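Local coordinates for DUF2787 domain-containing protein (Vibrio cholerae, PDB 2V1L), which is of unknown function, is encoded on the pathogenicity island VPI-2, and shares structural homology with the human p32 protein, at residues 75-80 with 96-101. Numbering follows the deposited sequence.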
ATOM      1  N   GLU A  75      -3.488  -5.095   6.618  1.00 36.39           N
ATOM      2  CA  GLU A  75      -2.429  -5.206   7.634  1.00 35.36           C
ATOM      3  C   GLU A  75      -1.429  -4.060   7.568  1.00 32.71           C
ATOM      4  O   GLU A  75      -1.191  -3.376   8.550  1.00 32.99           O
ATOM      5  CB  GLU A  75      -1.694  -6.536   7.481  1.00 35.83           C
ATOM      6  CG  GLU A  75      -2.619  -7.729   7.505  1.00 40.46           C
ATOM      7  CD  GLU A  75      -3.064  -8.096   8.902  1.00 44.67           C
ATOM      8  OE1 GLU A  75      -3.712  -7.263   9.580  1.00 46.04           O
ATOM      9  OE2 GLU A  75      -2.758  -9.240   9.310  1.00 48.23           O
ATOM     10  N   TYR A  76      -0.829  -3.875   6.402  1.00 30.32           N
ATOM     11  CA  TYR A  76       0.034  -2.751   6.177  1.00 28.42           C
ATOM     12  C   TYR A  76       0.092  -2.404   4.698  1.00 26.96           C
ATOM     13  O   TYR A  76      -0.234  -3.228   3.849  1.00 27.23           O
ATOM     14  CB  TYR A  76       1.450  -3.058   6.698  1.00 28.89           C
ATOM     15  CG  TYR A  76       2.115  -4.250   6.039  1.00 27.49           C
ATOM     16  CD1 TYR A  76       2.174  -5.480   6.695  1.00 28.61           C
ATOM     17  CD2 TYR A  76       2.691  -4.146   4.774  1.00 29.58           C
ATOM     18  CE1 TYR A  76       2.787  -6.586   6.113  1.00 28.05           C
ATOM     19  CE2 TYR A  76       3.322  -5.249   4.172  1.00 30.35           C
ATOM     20  CZ  TYR A  76       3.359  -6.466   4.859  1.00 29.97           C
ATOM     21  OH  TYR A  76       3.950  -7.564   4.283  1.00 29.69           O
ATOM     22  N   ILE A  77       0.541  -1.191   4.404  1.00 25.03           N
ATOM     23  CA  ILE A  77       0.842  -0.780   3.033  1.00 23.90           C
ATOM     24  C   ILE A  77       2.245  -0.207   3.035  1.00 23.35           C
ATOM     25  O   ILE A  77       2.515   0.701   3.807  1.00 22.36           O
ATOM     26  CB  ILE A  77      -0.157   0.321   2.529  1.00 23.19           C
ATOM     27  CG1 ILE A  77      -1.587  -0.199   2.551  1.00 24.07           C
ATOM     28  CG2 ILE A  77       0.218   0.790   1.108  1.00 21.79           C
ATOM     29  CD1 ILE A  77      -2.641   0.880   2.245  1.00 24.19           C
ATOM     30  N   THR A  78       3.122  -0.730   2.170  1.00 23.08           N
ATOM     31  CA  THR A  78       4.483  -0.241   2.031  1.00 22.01           C
ATOM     32  C   THR A  78       4.829   0.106   0.593  1.00 22.99           C
ATOM     33  O   THR A  78       4.584  -0.686  -0.329  1.00 22.78           O
ATOM     34  CB  THR A  78       5.507  -1.290   2.546  1.00 22.81           C
ATOM     35  OG1 THR A  78       5.103  -1.739   3.846  1.00 21.33           O
ATOM     36  CG2 THR A  78       6.912  -0.684   2.679  1.00 22.79           C
ATOM     37  N   ASP A  79       5.427   1.289   0.442  1.00 22.18           N
ATOM     38  CA  ASP A  79       5.981   1.839  -0.785  1.00 23.89           C
ATOM     39  C   ASP A  79       7.503   1.832  -0.588  1.00 24.87           C
ATOM     40  O   ASP A  79       8.002   2.305   0.452  1.00 24.79           O
ATOM     41  CB  ASP A  79       5.450   3.282  -0.947  1.00 23.86           C
ATOM     42  CG  ASP A  79       6.107   4.048  -2.059  1.00 23.77           C
ATOM     43  OD1 ASP A  79       7.339   4.139  -2.111  1.00 24.91           O
ATOM     44  OD2 ASP A  79       5.376   4.601  -2.888  1.00 26.21           O
ATOM     45  N   PHE A  80       8.230   1.267  -1.548  1.00 25.29           N
ATOM     46  CA  PHE A  80       9.689   1.130  -1.428  1.00 26.41           C
ATOM     47  C   PHE A  80      10.343   1.986  -2.478  1.00 27.98           C
ATOM     48  O   PHE A  80       9.758   2.215  -3.533  1.00 27.43           O
ATOM     49  CB  PHE A  80      10.157  -0.301  -1.674  1.00 25.67           C
ATOM     50  CG  PHE A  80       9.507  -1.330  -0.799  1.00 26.66           C
ATOM     51  CD1 PHE A  80      10.144  -1.789   0.339  1.00 26.05           C
ATOM     52  CD2 PHE A  80       8.262  -1.884  -1.151  1.00 25.92           C
ATOM     53  CE1 PHE A  80       9.550  -2.762   1.120  1.00 26.24           C
ATOM     54  CE2 PHE A  80       7.672  -2.848  -0.387  1.00 24.60           C
ATOM     55  CZ  PHE A  80       8.298  -3.289   0.754  1.00 26.00           C
ATOM     56  N   PHE A  96       2.473   2.272   6.015  1.00 20.70           N
ATOM     57  CA  PHE A  96       1.300   2.492   6.851  1.00 22.31           C
ATOM     58  C   PHE A  96       1.022   1.162   7.506  1.00 23.44           C
ATOM     59  O   PHE A  96       0.640   0.239   6.842  1.00 23.68           O
ATOM     60  CB  PHE A  96       0.088   2.972   6.022  1.00 21.92           C
ATOM     61  CG  PHE A  96       0.354   4.249   5.260  1.00 22.80           C
ATOM     62  CD1 PHE A  96       0.311   5.484   5.913  1.00 22.17           C
ATOM     63  CD2 PHE A  96       0.695   4.211   3.902  1.00 22.95           C
ATOM     64  CE1 PHE A  96       0.594   6.689   5.197  1.00 21.81           C
ATOM     65  CE2 PHE A  96       0.959   5.398   3.179  1.00 22.40           C
ATOM     66  CZ  PHE A  96       0.925   6.629   3.845  1.00 21.91           C
ATOM     67  N   ASP A  97       1.267   1.056   8.803  1.00 25.16           N
ATOM     68  CA  ASP A  97       1.178  -0.247   9.473  1.00 27.35           C
ATOM     69  C   ASP A  97      -0.086  -0.272  10.339  1.00 27.99           C
ATOM     70  O   ASP A  97      -0.137   0.337  11.403  1.00 27.30           O
ATOM     71  CB  ASP A  97       2.452  -0.507  10.299  1.00 27.80           C
ATOM     72  CG  ASP A  97       2.525  -1.941  10.851  1.00 31.00           C
ATOM     73  OD1 ASP A  97       1.475  -2.538  11.179  1.00 32.42           O
ATOM     74  OD2 ASP A  97       3.644  -2.473  10.962  1.00 33.44           O
ATOM     75  N   PHE A  98      -1.126  -0.946   9.852  1.00 30.02           N
ATOM     76  CA  PHE A  98      -2.425  -0.893  10.525  1.00 31.76           C
ATOM     77  C   PHE A  98      -2.478  -1.838  11.751  1.00 33.08           C
ATOM     78  O   PHE A  98      -3.060  -1.486  12.770  1.00 34.04           O
ATOM     79  CB  PHE A  98      -3.582  -1.109   9.512  1.00 31.38           C
ATOM     80  CG  PHE A  98      -3.590  -0.087   8.391  1.00 31.12           C
ATOM     81  CD1 PHE A  98      -3.975   1.217   8.632  1.00 31.93           C
ATOM     82  CD2 PHE A  98      -3.155  -0.424   7.123  1.00 30.12           C
ATOM     83  CE1 PHE A  98      -3.950   2.163   7.626  1.00 32.63           C
ATOM     84  CE2 PHE A  98      -3.131   0.511   6.110  1.00 31.02           C
ATOM     85  CZ  PHE A  98      -3.525   1.808   6.361  1.00 30.48           C
ATOM     86  N   GLN A  99      -1.851  -3.007  11.638  1.00 34.39           N
ATOM     87  CA  GLN A  99      -1.642  -3.931  12.761  1.00 36.23           C
ATOM     88  C   GLN A  99      -1.122  -3.205  13.997  1.00 36.38           C
ATOM     89  O   GLN A  99      -1.594  -3.420  15.112  1.00 37.27           O
ATOM     90  CB  GLN A  99      -0.610  -5.001  12.382  1.00 35.89           C
ATOM     91  CG  GLN A  99      -1.077  -6.065  11.423  1.00 37.56           C
ATOM     92  CD  GLN A  99       0.040  -7.044  10.975  1.00 37.86           C
ATOM     93  OE1 GLN A  99       1.188  -6.649  10.695  1.00 41.89           O
ATOM     94  NE2 GLN A  99      -0.310  -8.320  10.891  1.00 39.02           N
ATOM     95  N   ARG A 100      -0.147  -2.328  13.792  1.00 36.43           N
ATOM     96  CA  ARG A 100       0.576  -1.706  14.888  1.00 35.27           C
ATOM     97  C   ARG A 100       0.110  -0.288  15.187  1.00 35.08           C
ATOM     98  O   ARG A 100       0.392   0.266  16.268  1.00 35.51           O
ATOM     99  CB  ARG A 100       2.041  -1.666  14.503  1.00 35.76           C
ATOM    100  CG  ARG A 100       2.945  -1.901  15.618  1.00 34.99           C
ATOM    101  CD  ARG A 100       4.317  -2.223  15.110  1.00 33.68           C
ATOM    102  NE  ARG A 100       5.233  -1.875  16.155  1.00 30.65           N
ATOM    103  CZ  ARG A 100       6.482  -2.302  16.250  1.00 29.53           C
ATOM    104  NH1 ARG A 100       7.014  -3.118  15.340  1.00 27.44           N
ATOM    105  NH2 ARG A 100       7.178  -1.897  17.283  1.00 25.22           N
ATOM    106  N   GLY A 101      -0.600   0.316  14.236  1.00 33.67           N
ATOM    107  CA  GLY A 101      -1.065   1.689  14.398  1.00 31.95           C
ATOM    108  C   GLY A 101      -0.015   2.768  14.167  1.00 30.45           C
ATOM    109  O   GLY A 101      -0.149   3.867  14.680  1.00 30.90           O
TER
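Phe-96 pairs with Ile-77 through two backbone hydrogen bonds, Phe-96 N to Ile-77 O at 2.7 Å and Ile-77 N to Phe-96 O at 2.8 Å, the hydrogen-bonded pair of an antiparallel sheet. Both side chains leave on the same face, where Phe-96 CD2 lies 4.2 Å from Ile-77 CB; Tyr-123 of helix 117-135 meets both, edge-to-face with the Phe-96 ring. Next comes Asp-97, in the non-hydrogen-bonded pair with Tyr-76 on the other face. The tyrosine ring leads away from it and its hydroxyl is hydrogen-bonded to Glu-61, while Asp-97 OD1 takes the N-H of Arg-100 from above the carboxylate plane, an Asx motif where the strand turns off. Phe-98, already past the strand, sets its ring beside Ile-77: with CG anti to the carbonyl carbon (chi1 -58°), it presents CE2 to Ile-77 CD1 at 3.9 Å, the isoleucine lying at the ring edge. Gln-99 then runs out extended beyond CG and crosses the bent Glu-75 chain, amide and carboxylate planes 58° apart, with NE2 3.1 Å from Glu-75 OE2. Glu-75 O takes two bonds, from Phe-98 N at 2.8 Å (136°) and from Gln-99 N, longer at 3.2 Å but straighter. One carbonyl at the classic bulge opposite Ala-63 thus ties down the turn after strand 95-97, while Ile-77 and Phe-96 pack against helix 117-135 and Phe-98 against Thr-9 and Leu-11.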